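Local coordinates for xylanase and alpha-amylase inhibitor protein (Scadoxus multiflorus, PDB 3MU7) that probably inhibits xylanases and alpha-amylases, and adopts the TIM-barrel fold of family 18 glycosyl hydrolases, at residues Asp122-His127 and Trp178-Asn183; Gly166-Ile169 and Thr173-Ala176; Asn199-Trp204 and Val213-Pro218; Ser237-Ala242 and Thr246-Ile251. One frame throughout, in Å; residues are numbered along the deposited sequence.

Interaction 1. Residues Asp122-His127 and Trp178-Asn183; sequences DFHIEH and WVQFYN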
loop_
_atom_site.group_PDB
_atom_site.type_symbol
_atom_site.label_atom_id
_atom_site.label_comp_id
_atom_site.label_asym_id
_atom_site.label_seq_id
_atom_site.Cartn_x
_atom_site.Cartn_y
_atom_site.Cartn_z
ATOM N N ASP A 122 4.877 -2.556 -2.357
ATOM C CA ASP A 122 3.479 -2.844 -2.065
ATOM C C ASP A 122 2.804 -3.448 -3.295
ATOM O O ASP A 122 2.847 -2.870 -4.381
ATOM C CB ASP A 122 2.788 -1.542 -1.661
ATOM C CG ASP A 122 1.305 -1.699 -1.443
ATOM O OD1 ASP A 122 0.914 -2.439 -0.516
ATOM O OD2 ASP A 122 0.531 -1.055 -2.181
ATOM N N PHE A 123 2.187 -4.614 -3.122
ATOM C CA PHE A 123 1.486 -5.315 -4.208
ATOM C C PHE A 123 0.026 -4.861 -4.216
ATOM O O PHE A 123 -0.804 -5.387 -3.458
ATOM C CB PHE A 123 1.511 -6.833 -3.984
ATOM C CG PHE A 123 2.806 -7.524 -4.349
ATOM C CD1 PHE A 123 2.768 -8.715 -5.068
ATOM C CD2 PHE A 123 4.048 -7.022 -3.954
ATOM C CE1 PHE A 123 3.943 -9.407 -5.386
ATOM C CE2 PHE A 123 5.227 -7.706 -4.277
ATOM C CZ PHE A 123 5.170 -8.900 -4.995
ATOM N N HIS A 124 -0.303 -3.896 -5.062
ATOM C CA HIS A 124 -1.690 -3.419 -5.202
ATOM C C HIS A 124 -2.253 -3.984 -6.514
ATOM O O HIS A 124 -2.642 -3.253 -7.431
ATOM C CB HIS A 124 -1.724 -1.884 -5.166
ATOM C CG HIS A 124 -3.090 -1.288 -4.971
ATOM N ND1 HIS A 124 -3.418 -0.564 -3.845
ATOM C CD2 HIS A 124 -4.196 -1.283 -5.756
ATOM C CE1 HIS A 124 -4.667 -0.142 -3.944
ATOM N NE2 HIS A 124 -5.161 -0.563 -5.092
ATOM N N ILE A 125 -2.291 -5.310 -6.588
ATOM C CA ILE A 125 -2.686 -6.018 -7.802
ATOM C C ILE A 125 -4.194 -6.182 -7.812
ATOM O O ILE A 125 -4.751 -6.931 -7.005
ATOM C CB ILE A 125 -1.968 -7.384 -7.916
ATOM C CG1 ILE A 125 -0.442 -7.223 -7.786
ATOM C CG2 ILE A 125 -2.372 -8.103 -9.201
ATOM C CD1 ILE A 125 0.193 -6.174 -8.713
ATOM N N GLU A 126 -4.840 -5.480 -8.738
ATOM C CA GLU A 126 -6.290 -5.369 -8.762
ATOM C C GLU A 126 -6.934 -6.161 -9.900
ATOM O O GLU A 126 -8.157 -6.259 -9.968
ATOM C CB GLU A 126 -6.691 -3.889 -8.817
ATOM C CG GLU A 126 -8.154 -3.603 -8.472
ATOM C CD GLU A 126 -8.515 -3.867 -6.988
ATOM O OE1 GLU A 126 -7.858 -3.260 -6.080
ATOM O OE2 GLU A 126 -9.433 -4.628 -6.754
ATOM N N HIS A 127 -6.135 -6.725 -10.795
ATOM C CA HIS A 127 -6.617 -7.554 -11.893
ATOM C C HIS A 127 -5.508 -8.484 -12.321
ATOM O O HIS A 127 -4.366 -8.238 -12.094
ATOM C CB HIS A 127 -7.090 -6.685 -13.077
ATOM C CG HIS A 127 -5.983 -5.942 -13.749
ATOM N ND1 HIS A 127 -5.819 -4.593 -13.644
ATOM C CD2 HIS A 127 -4.983 -6.381 -14.531
ATOM C CE1 HIS A 127 -4.783 -4.225 -14.363
ATOM N NE2 HIS A 127 -4.226 -5.294 -14.869
ATOM N N TRP A 178 -2.804 -4.407 3.939
ATOM C CA TRP A 178 -3.899 -3.471 4.214
ATOM C C TRP A 178 -5.049 -3.891 3.330
ATOM O O TRP A 178 -4.962 -3.855 2.094
ATOM C CB TRP A 178 -3.526 -1.999 3.973
ATOM C CG TRP A 178 -2.204 -1.805 3.309
ATOM C CD1 TRP A 178 -1.936 -1.893 1.972
ATOM C CD2 TRP A 178 -0.958 -1.512 3.954
ATOM N NE1 TRP A 178 -0.593 -1.677 1.748
ATOM C CE2 TRP A 178 0.027 -1.440 2.946
ATOM C CE3 TRP A 178 -0.576 -1.304 5.287
ATOM C CZ2 TRP A 178 1.370 -1.162 3.230
ATOM C CZ3 TRP A 178 0.760 -1.040 5.568
ATOM C CH2 TRP A 178 1.715 -0.969 4.544
ATOM N N VAL A 179 -6.122 -4.327 3.974
ATOM C CA VAL A 179 -7.296 -4.802 3.264
ATOM C C VAL A 179 -8.166 -3.607 2.886
ATOM O O VAL A 179 -8.449 -2.749 3.730
ATOM C CB VAL A 179 -8.092 -5.791 4.143
ATOM C CG1 VAL A 179 -9.310 -6.305 3.412
ATOM C CG2 VAL A 179 -7.204 -6.958 4.589
ATOM N N GLN A 180 -8.601 -3.559 1.630
ATOM C CA GLN A 180 -9.448 -2.470 1.164
ATOM C C GLN A 180 -10.891 -2.700 1.583
ATOM O O GLN A 180 -11.643 -3.392 0.890
ATOM C CB GLN A 180 -9.371 -2.336 -0.350
ATOM C CG GLN A 180 -7.986 -2.089 -0.902
ATOM C CD GLN A 180 -8.019 -2.030 -2.407
ATOM O OE1 GLN A 180 -8.715 -1.192 -2.988
ATOM N NE2 GLN A 180 -7.287 -2.920 -3.057
ATOM N N PHE A 181 -11.274 -2.136 2.723
ATOM C CA PHE A 181 -12.666 -2.215 3.163
ATOM C C PHE A 181 -13.477 -1.086 2.532
ATOM O O PHE A 181 -14.064 -0.250 3.216
ATOM C CB PHE A 181 -12.752 -2.225 4.691
ATOM C CG PHE A 181 -12.147 -3.450 5.322
ATOM C CD1 PHE A 181 -12.769 -4.687 5.208
ATOM C CD2 PHE A 181 -10.960 -3.366 6.035
ATOM C CE1 PHE A 181 -12.211 -5.819 5.794
ATOM C CE2 PHE A 181 -10.407 -4.492 6.628
ATOM C CZ PHE A 181 -11.033 -5.719 6.508
ATOM N N TYR A 182 -13.484 -1.066 1.207
ATOM C CA TYR A 182 -14.231 -0.065 0.452
ATOM C C TYR A 182 -14.382 -0.545 -0.980
ATOM O O TYR A 182 -13.778 -1.553 -1.370
ATOM C CB TYR A 182 -13.578 1.328 0.529
ATOM C CG TYR A 182 -12.092 1.375 0.241
ATOM C CD1 TYR A 182 -11.630 1.633 -1.040
ATOM C CD2 TYR A 182 -11.151 1.180 1.257
ATOM C CE1 TYR A 182 -10.272 1.686 -1.314
ATOM C CE2 TYR A 182 -9.788 1.231 0.986
ATOM C CZ TYR A 182 -9.360 1.483 -0.297
ATOM O OH TYR A 182 -8.006 1.526 -0.548
ATOM N N ASN A 183 -15.214 0.153 -1.754
ATOM C CA ASN A 183 -15.595 -0.288 -3.104
ATOM C C ASN A 183 -16.018 -1.749 -3.145
ATOM O O ASN A 183 -15.667 -2.479 -4.074
ATOM C CB ASN A 183 -14.460 -0.048 -4.105
ATOM C CG ASN A 183 -14.117 1.408 -4.248
ATOM O OD1 ASN A 183 -15.001 2.266 -4.247
ATOM N ND2 ASN A 183 -12.831 1.706 -4.349
#

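Interaction 2. Residues Gly166-Ile169 and Thr173-Ala176; sequences GTVI and TFDA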
loop_
_atom_site.group_PDB
_atom_site.type_symbol
_atom_site.label_atom_id
_atom_site.label_comp_id
_atom_site.label_asym_id
_atom_site.label_seq_id
_atom_site.Cartn_x
_atom_site.Cartn_y
_atom_site.Cartn_z
ATOM N N GLY A 166 -4.637 -13.761 -3.152
ATOM C CA GLY A 166 -4.896 -14.740 -2.095
ATOM C C GLY A 166 -3.832 -15.817 -1.968
ATOM O O GLY A 166 -3.371 -16.122 -0.871
ATOM N N THR A 167 -3.431 -16.395 -3.093
ATOM C CA THR A 167 -2.409 -17.439 -3.068
ATOM C C THR A 167 -1.056 -16.898 -2.606
ATOM O O THR A 167 -0.344 -17.558 -1.851
ATOM C CB THR A 167 -2.255 -18.132 -4.431
ATOM O OG1 THR A 167 -1.915 -17.168 -5.431
ATOM C CG2 THR A 167 -3.536 -18.835 -4.812
ATOM N N VAL A 168 -0.716 -15.694 -3.013
ATOM C CA VAL A 168 0.566 -15.122 -2.606
ATOM C C VAL A 168 0.535 -14.743 -1.100
ATOM O O VAL A 168 1.455 -14.965 -0.405
ATOM C CB VAL A 168 0.895 -13.886 -3.463
ATOM C CG1 VAL A 168 2.274 -13.427 -3.060
ATOM C CG2 VAL A 168 0.787 -14.225 -4.945
ATOM N N ILE A 169 -0.612 -14.240 -0.640
ATOM C CA ILE A 169 -0.766 -13.975 0.793
ATOM C C ILE A 169 -0.604 -15.271 1.597
ATOM O O ILE A 169 0.036 -15.275 2.645
ATOM C CB ILE A 169 -2.109 -13.258 1.110
ATOM C CG1 ILE A 169 -2.101 -11.846 0.513
ATOM C CG2 ILE A 169 -2.372 -13.211 2.619
ATOM C CD1 ILE A 169 -3.472 -11.172 0.473
ATOM N N THR A 173 4.449 -14.453 2.817
ATOM C CA THR A 173 5.562 -13.612 2.375
ATOM C C THR A 173 5.430 -12.136 2.774
ATOM O O THR A 173 6.440 -11.443 2.885
ATOM C CB THR A 173 5.780 -13.758 0.838
ATOM O OG1 THR A 173 7.074 -13.259 0.449
ATOM C CG2 THR A 173 4.671 -13.072 0.046
ATOM N N PHE A 174 4.208 -11.653 3.000
ATOM C CA PHE A 174 4.009 -10.227 3.269
ATOM C C PHE A 174 4.211 -9.869 4.726
ATOM O O PHE A 174 3.672 -10.525 5.630
ATOM C CB PHE A 174 2.638 -9.749 2.785
ATOM C CG PHE A 174 2.453 -9.894 1.305
ATOM C CD1 PHE A 174 1.577 -10.842 0.797
ATOM C CD2 PHE A 174 3.175 -9.096 0.416
ATOM C CE1 PHE A 174 1.420 -10.994 -0.578
ATOM C CE2 PHE A 174 3.025 -9.240 -0.951
ATOM C CZ PHE A 174 2.141 -10.185 -1.453
ATOM N N ASP A 175 4.994 -8.820 4.951
ATOM C CA ASP A 175 5.200 -8.267 6.280
ATOM C C ASP A 175 3.937 -7.635 6.835
ATOM O O ASP A 175 3.710 -7.645 8.046
ATOM C CB ASP A 175 6.311 -7.228 6.227
ATOM C CG ASP A 175 7.623 -7.832 5.808
ATOM O OD1 ASP A 175 8.214 -8.576 6.618
ATOM O OD2 ASP A 175 8.049 -7.605 4.664
ATOM N N ALA A 176 3.125 -7.069 5.942
ATOM C CA ALA A 176 1.873 -6.438 6.319
ATOM C C ALA A 176 0.942 -6.463 5.136
ATOM O O ALA A 176 1.373 -6.483 3.982
ATOM C CB ALA A 176 2.095 -5.004 6.771
HETATM O O HOH W 1 1.541 -12.928 3.499
#

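Interaction 3. Residues Asn199-Trp204 and Val213-Pro218; sequences NAWKEW and VFLGFP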
loop_
_atom_site.group_PDB
_atom_site.type_symbol
_atom_site.label_atom_id
_atom_site.label_comp_id
_atom_site.label_asym_id
_atom_site.label_seq_id
_atom_site.Cartn_x
_atom_site.Cartn_y
_atom_site.Cartn_z
ATOM N N ASN A 199 -17.403 -8.800 10.260
ATOM C CA ASN A 199 -17.283 -10.202 9.852
ATOM C C ASN A 199 -16.074 -10.421 8.941
ATOM O O ASN A 199 -15.314 -11.364 9.134
ATOM C CB ASN A 199 -18.563 -10.694 9.167
ATOM C CG ASN A 199 -19.713 -10.887 10.140
ATOM O OD1 ASN A 199 -19.512 -11.063 11.342
ATOM N ND2 ASN A 199 -20.933 -10.862 9.617
ATOM N N ALA A 200 -15.891 -9.534 7.967
ATOM C CA ALA A 200 -14.738 -9.605 7.067
ATOM C C ALA A 200 -13.420 -9.383 7.821
ATOM O O ALA A 200 -12.457 -10.129 7.629
ATOM C CB ALA A 200 -14.892 -8.610 5.926
ATOM N N TRP A 201 -13.381 -8.383 8.697
ATOM C CA TRP A 201 -12.197 -8.173 9.528
ATOM C C TRP A 201 -11.846 -9.416 10.337
ATOM O O TRP A 201 -10.681 -9.798 10.410
ATOM C CB TRP A 201 -12.367 -6.991 10.487
ATOM C CG TRP A 201 -11.356 -7.055 11.608
ATOM C CD1 TRP A 201 -11.583 -7.444 12.901
ATOM C CD2 TRP A 201 -9.953 -6.790 11.514
ATOM N NE1 TRP A 201 -10.413 -7.417 13.618
ATOM C CE2 TRP A 201 -9.395 -7.016 12.792
ATOM C CE3 TRP A 201 -9.113 -6.374 10.473
ATOM C CZ2 TRP A 201 -8.035 -6.833 13.060
ATOM C CZ3 TRP A 201 -7.759 -6.196 10.738
ATOM C CH2 TRP A 201 -7.237 -6.422 12.022
ATOM N N LYS A 202 -12.834 -10.057 10.947
ATOM C CA LYS A 202 -12.583 -11.236 11.768
ATOM C C LYS A 202 -11.925 -12.322 10.954
ATOM O O LYS A 202 -10.995 -12.942 11.382
ATOM C CB LYS A 202 -13.884 -11.757 12.447
ATOM C CG LYS A 202 -14.339 -10.944 13.648
ATOM C CD LYS A 202 -15.690 -11.413 14.246
ATOM C CE LYS A 202 -16.515 -10.200 14.668
ATOM N NZ LYS A 202 -16.934 -10.347 15.977
ATOM N N GLU A 203 -12.440 -12.509 9.747
ATOM C CA GLU A 203 -11.855 -13.517 8.882
ATOM C C GLU A 203 -10.414 -13.187 8.469
ATOM O O GLU A 203 -9.535 -14.046 8.546
ATOM C CB GLU A 203 -12.711 -13.800 7.650
ATOM C CG GLU A 203 -12.120 -14.952 6.865
ATOM C CD GLU A 203 -13.036 -15.568 5.839
ATOM O OE1 GLU A 203 -13.957 -14.900 5.330
ATOM O OE2 GLU A 203 -12.799 -16.748 5.532
ATOM N N TRP A 204 -10.184 -11.952 8.025
ATOM C CA TRP A 204 -8.838 -11.525 7.630
ATOM C C TRP A 204 -7.851 -11.644 8.785
ATOM O O TRP A 204 -6.753 -12.177 8.619
ATOM C CB TRP A 204 -8.854 -10.102 7.072
ATOM C CG TRP A 204 -9.327 -10.047 5.658
ATOM C CD1 TRP A 204 -10.589 -9.763 5.217
ATOM C CD2 TRP A 204 -8.543 -10.300 4.495
ATOM N NE1 TRP A 204 -10.639 -9.824 3.847
ATOM C CE2 TRP A 204 -9.393 -10.152 3.376
ATOM C CE3 TRP A 204 -7.201 -10.644 4.287
ATOM C CZ2 TRP A 204 -8.941 -10.331 2.069
ATOM C CZ3 TRP A 204 -6.756 -10.823 2.996
ATOM C CH2 TRP A 204 -7.624 -10.667 1.898
ATOM N N VAL A 213 -2.178 -6.989 9.951
ATOM C CA VAL A 213 -3.301 -6.676 9.082
ATOM C C VAL A 213 -3.803 -5.282 9.452
ATOM O O VAL A 213 -4.146 -5.005 10.611
ATOM C CB VAL A 213 -4.445 -7.720 9.191
ATOM C CG1 VAL A 213 -5.558 -7.400 8.193
ATOM C CG2 VAL A 213 -3.930 -9.143 8.971
ATOM N N PHE A 214 -3.817 -4.404 8.458
ATOM C CA PHE A 214 -4.333 -3.054 8.601
ATOM C C PHE A 214 -5.707 -2.973 7.939
ATOM O O PHE A 214 -5.943 -3.617 6.906
ATOM C CB PHE A 214 -3.417 -2.056 7.883
ATOM C CG PHE A 214 -2.077 -1.821 8.545
ATOM C CD1 PHE A 214 -1.085 -2.800 8.545
ATOM C CD2 PHE A 214 -1.785 -0.578 9.101
ATOM C CE1 PHE A 214 0.156 -2.550 9.124
ATOM C CE2 PHE A 214 -0.543 -0.322 9.675
ATOM C CZ PHE A 214 0.426 -1.307 9.691
ATOM N N LEU A 215 -6.599 -2.161 8.504
ATOM C CA LEU A 215 -7.896 -1.911 7.875
ATOM C C LEU A 215 -7.812 -0.686 6.986
ATOM O O LEU A 215 -7.510 0.407 7.464
ATOM C CB LEU A 215 -9.007 -1.726 8.910
ATOM C CG LEU A 215 -9.294 -2.903 9.839
ATOM C CD1 LEU A 215 -8.602 -2.708 11.181
ATOM C CD2 LEU A 215 -10.791 -3.047 10.026
ATOM N N GLY A 216 -8.056 -0.878 5.697
ATOM C CA GLY A 216 -8.058 0.213 4.725
ATOM C C GLY A 216 -9.418 0.861 4.602
ATOM O O GLY A 216 -10.424 0.180 4.363
ATOM N N PHE A 217 -9.431 2.184 4.744
ATOM C CA PHE A 217 -10.652 2.980 4.653
ATOM C C PHE A 217 -10.472 4.172 3.719
ATOM O O PHE A 217 -9.366 4.697 3.598
ATOM C CB PHE A 217 -11.044 3.529 6.023
ATOM C CG PHE A 217 -11.534 2.490 6.975
ATOM C CD1 PHE A 217 -10.751 2.088 8.040
ATOM C CD2 PHE A 217 -12.790 1.914 6.816
ATOM C CE1 PHE A 217 -11.208 1.109 8.937
ATOM C CE2 PHE A 217 -13.253 0.937 7.707
ATOM C CZ PHE A 217 -12.459 0.541 8.765
ATOM N N PRO A 218 -11.565 4.642 3.088
ATOM C CA PRO A 218 -11.491 5.898 2.334
ATOM C C PRO A 218 -11.390 7.089 3.276
ATOM O O PRO A 218 -12.024 7.107 4.331
ATOM C CB PRO A 218 -12.826 5.950 1.578
ATOM C CG PRO A 218 -13.459 4.607 1.746
ATOM C CD PRO A 218 -12.898 4.019 2.997
#

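Interaction 4. Residues Ser237-Ala242 and Thr246-Ile251; sequences SVFPNA and TKFGGI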
loop_
_atom_site.group_PDB
_atom_site.type_symbol
_atom_site.label_atom_id
_atom_site.label_comp_id
_atom_site.label_asym_id
_atom_site.label_seq_id
_atom_site.Cartn_x
_atom_site.Cartn_y
_atom_site.Cartn_z
ATOM N N SER A 237 -16.495 1.808 16.759
ATOM C CA SER A 237 -17.007 0.484 16.376
ATOM C C SER A 237 -15.995 -0.428 15.920
ATOM O O SER A 237 -16.241 -1.682 16.061
ATOM C CB SER A 237 -17.947 0.593 15.210
ATOM O OG SER A 237 -19.052 1.344 15.478
ATOM N N VAL A 238 -14.878 0.002 15.374
ATOM C CA VAL A 238 -13.888 -0.942 14.828
ATOM C C VAL A 238 -12.766 -1.194 15.802
ATOM O O VAL A 238 -12.398 -2.364 16.015
ATOM C CB VAL A 238 -13.282 -0.352 13.498
ATOM C CG1 VAL A 238 -12.109 -1.250 12.969
ATOM C CG2 VAL A 238 -14.353 -0.229 12.440
ATOM N N PHE A 239 -12.192 -0.187 16.393
ATOM C CA PHE A 239 -11.020 -0.325 17.218
ATOM C C PHE A 239 -11.091 -1.270 18.419
ATOM O O PHE A 239 -10.171 -1.978 18.629
ATOM C CB PHE A 239 -10.418 1.004 17.630
ATOM C CG PHE A 239 -9.768 1.771 16.477
ATOM C CD1 PHE A 239 -9.613 1.213 15.220
ATOM C CD2 PHE A 239 -9.345 3.032 16.656
ATOM C CE1 PHE A 239 -9.032 1.938 14.186
ATOM C CE2 PHE A 239 -8.768 3.767 15.602
ATOM C CZ PHE A 239 -8.633 3.207 14.403
ATOM N N PRO A 240 -12.168 -1.259 19.222
ATOM C CA PRO A 240 -12.189 -2.168 20.382
ATOM C C PRO A 240 -12.062 -3.633 19.949
ATOM O O PRO A 240 -11.279 -4.296 20.511
ATOM C CB PRO A 240 -13.555 -1.877 21.039
ATOM C CG PRO A 240 -13.831 -0.446 20.657
ATOM C CD PRO A 240 -13.341 -0.368 19.216
ATOM N N ASN A 241 -12.770 -4.067 18.946
ATOM C CA ASN A 241 -12.622 -5.466 18.501
ATOM C C ASN A 241 -11.293 -5.673 17.740
ATOM O O ASN A 241 -10.619 -6.596 18.004
ATOM C CB ASN A 241 -13.815 -5.863 17.664
ATOM C CG ASN A 241 -14.005 -7.352 17.570
ATOM O OD1 ASN A 241 -13.176 -8.085 17.983
ATOM N ND2 ASN A 241 -15.195 -7.772 17.171
ATOM N N ALA A 242 -10.950 -4.778 16.837
ATOM C CA ALA A 242 -9.707 -4.929 16.093
ATOM C C ALA A 242 -8.498 -5.023 16.981
ATOM O O ALA A 242 -7.638 -5.792 16.750
ATOM C CB ALA A 242 -9.545 -3.780 15.109
ATOM N N THR A 246 -4.018 -10.002 17.758
ATOM C CA THR A 246 -2.561 -9.928 17.809
ATOM C C THR A 246 -1.969 -9.450 16.479
ATOM O O THR A 246 -0.815 -9.027 16.422
ATOM C CB THR A 246 -1.941 -11.294 18.186
ATOM O OG1 THR A 246 -2.357 -12.284 17.238
ATOM C CG2 THR A 246 -2.375 -11.719 19.588
ATOM N N LYS A 247 -2.774 -9.511 15.420
ATOM C CA LYS A 247 -2.347 -9.081 14.093
ATOM C C LYS A 247 -2.730 -7.643 13.757
ATOM O O LYS A 247 -2.400 -7.170 12.679
ATOM C CB LYS A 247 -2.928 -9.999 13.017
ATOM C CG LYS A 247 -2.323 -11.380 12.944
ATOM C CD LYS A 247 -2.878 -12.093 11.727
ATOM C CE LYS A 247 -2.632 -13.576 11.784
ATOM N NZ LYS A 247 -3.627 -14.256 10.927
ATOM N N PHE A 248 -3.439 -6.947 14.642
ATOM C CA PHE A 248 -3.898 -5.595 14.322
ATOM C C PHE A 248 -2.715 -4.668 14.073
ATOM O O PHE A 248 -1.904 -4.431 14.962
ATOM C CB PHE A 248 -4.763 -5.039 15.450
ATOM C CG PHE A 248 -5.180 -3.610 15.245
ATOM C CD1 PHE A 248 -6.042 -3.266 14.215
ATOM C CD2 PHE A 248 -4.713 -2.609 16.089
ATOM C CE1 PHE A 248 -6.439 -1.947 14.027
ATOM C CE2 PHE A 248 -5.101 -1.284 15.907
ATOM C CZ PHE A 248 -5.967 -0.953 14.873
ATOM N N GLY A 249 -2.612 -4.150 12.850
ATOM C CA GLY A 249 -1.494 -3.282 12.492
ATOM C C GLY A 249 -1.806 -1.804 12.615
ATOM O O GLY A 249 -0.914 -0.991 12.869
ATOM N N GLY A 250 -3.075 -1.451 12.446
ATOM C CA GLY A 250 -3.495 -0.058 12.363
ATOM C C GLY A 250 -4.462 0.107 11.207
ATOM O O GLY A 250 -5.182 -0.836 10.846
ATOM N N ILE A 251 -4.498 1.308 10.633
ATOM C CA ILE A 251 -5.338 1.559 9.466
ATOM C C ILE A 251 -4.520 2.042 8.278
ATOM O O ILE A 251 -3.414 2.558 8.430
ATOM C CB ILE A 251 -6.503 2.549 9.744
ATOM C CG1 ILE A 251 -5.974 3.943 10.090
ATOM C CG2 ILE A 251 -7.452 1.991 10.815
ATOM C CD1 ILE A 251 -7.047 5.024 10.158
#

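Interaction 1. Residues Asp122-His127 and Trp178-Asn183
D122, on strand 120-125, and E126, just past the end of that strand, reach across the inside of the TIM barrel to W178 and Q180 of strand 176-180, with strand 151-154 lying between. The sequence DGIDFHIE running into this segment matches the family 18 signature DGxDxDxE, with a histidine, H124, where the third aspartate would stand and E126 at the glutamate position. H124 makes a close approach without a bond: its imidazole crosses the Q180 side chain at about a right angle, the Q180 amide lying oblique to the ring, and its ND1 is hydrogen-bonded to Y8 OH. Two hydrogen bonds carry the contact. In the first, W178 NE1 donates to D122 OD1 over 2.8 Å at an N-H...O angle of 155°, coming from above the carboxylate plane. The indole gets there with an unusual chi1 of 9°, its CG nearly eclipsing the backbone N. D122 OD1 also bonds T153 OG1, while OD2 takes Y8 OH and S73 OG, so this buried carboxylate is gripped by four groups at once. Y8 OH therefore ties D122 to H124. In the second bond Q180 NE2, which also bonds A155 O, points in its amide plane at the syn lone pair of E126 OE1, 3.1 Å away and nearly straight at 162°, with carboxylate and amide almost perpendicular.

Interaction 2. Residues Gly166-Ile169 and Thr173-Ala176
The F174 ring packs against helix 166-170, with I169 CA at its edge in the ring plane, 3.9 Å from F174 CD1. One face is covered from within its own segment: the methyl CG2 of T173 sits 3.8 Å above the plane, over the centre of the ring. V168 CG1 comes in obliquely and is equally near two ring atoms, 3.6 Å from both F174 CE1 and F174 CZ. The I169 side chain crosses that of F174 at about a right angle, with I169 CG1 3.8 Å from F174 CE1. The T173 torsion explains the methyl's place: OG1 stands anti to the backbone N (chi1 -164°), which turns CG2 inward, where it also meets V168 CG1 at 3.9 Å. F123 of strand 120-125 makes an edge-to-face pair with F174, and L152 and A154 of strand 151-154 touch it as well; F174 thus packs the segment after the helix onto the outer side of the barrel sheet. Shortening F174 to an alanine is likely to open a gap between V168, I169 and F123 and leave the T173 methyl without the ring beneath it. A water links the two segments, donating to I169 O over 2.9 Å and accepting from F174 N over 3.0 Å. S171 OG, between them, bonds V168 O and, weakly, T173 N. The side chains here meet through carbon alone, and the polar links across the turn go to main-chain groups that do not bond each other directly.

Interaction 3. Residues Asn199-Trp204 and Val213-Pro218
W201 lays its six-membered ring against L215, the two side chains crossing at about a right angle. L215 CD1 stands over the ring face, 3.9 Å from its centroid, a CH-pi contact, while L215 CG closes to 3.5 Å of W201 CE3. V213 meets the same ring differently: its side chain slides past the indole in the opposite direction, with V213 CG1 coming obliquely to 3.6 Å from W201 CZ3. The carbonyl oxygen V213 O lies at the ring edge in plane, 3.7 Å from W201 CH2. With CG anti to the backbone N (chi1 162°), the indole is carried from helix 195-207 toward the strand. W204, one turn on, meets V213 at longer range, through its carbonyl O and CB; its ring leads away, and NE1 bonds C158 O. Helix and strand run nearly antiparallel, 156° apart, as the return leg of the beta-alpha-beta unit from strand 176-180 to 213-218 requires. Replacing W201 by a serine would probably cost L215 the ring face it packs on and open a gap beside A242 and F248, which also touch the indole. Without a hydrogen bond between the two segments, helix and strand are joined here by dispersion and CH-pi contact.

Interaction 4. Residues Ser237-Ala242 and Thr246-Ile251
F248 packs against A242 at the C-terminal end of helix 231-242, with F248 CD1 3.7 Å from A242 CB and F248 CB only 3.2 Å from A242 O. The same ring turns its edge toward the face of F239, an offset edge-to-face pair with centroids 6.0 Å apart and planes at 60°. I251 takes the other approach to F239: its CG2 lies near the ring plane at the edge, 3.7 Å from F239 CE1. A chi1 of 175° lays F248 CG beside its own carbonyl carbon, with the ring against A242. G250 N lies 3.7 Å above the F248 ring plane, over its centre. At the backbone angles of G250 a CB would be jammed against the carbonyl of G249, so this position calls for glycine. Further out, W201 touches A242, L215 touches F248, and L3 packs on both phenylalanines. K247 NZ, just before the strand, is held by the carbonyls of S205, in helix 195-207, and of A208, just after it. I251 also bonds through its backbone to D4 and A6, where the barrel closes on strand 5-9. The last leg of the beta-alpha-beta unit from strand 213-218 to 248-254 is thus held here by an aromatic pair and methyl contacts, which depend on shape and close packing and not on directed polar bonds.

In the fold
Interaction 1 lies inside the barrel, its centre about 8 Å from that of the chain, and the other three pack helices or turns outside the strands. Interaction 2 backs onto it through F123 CG, 3.8 Å from F174 CE2. Interaction 3 joins it through the sheet, G216 N lying 2.7 Å from V179 O, a probable hydrogen bond. Interactions 3 and 4, centres about 8 Å apart, share neighbouring strands: V213 N is 2.7 Å from K247 O. Interactions 1 and 4 do not touch. A bound di(hydroxyethyl)ether lies about 7 Å from the F248 side chain, about 9 Å from that of W201 and about 11 Å from that of W178, in contact with none of the three.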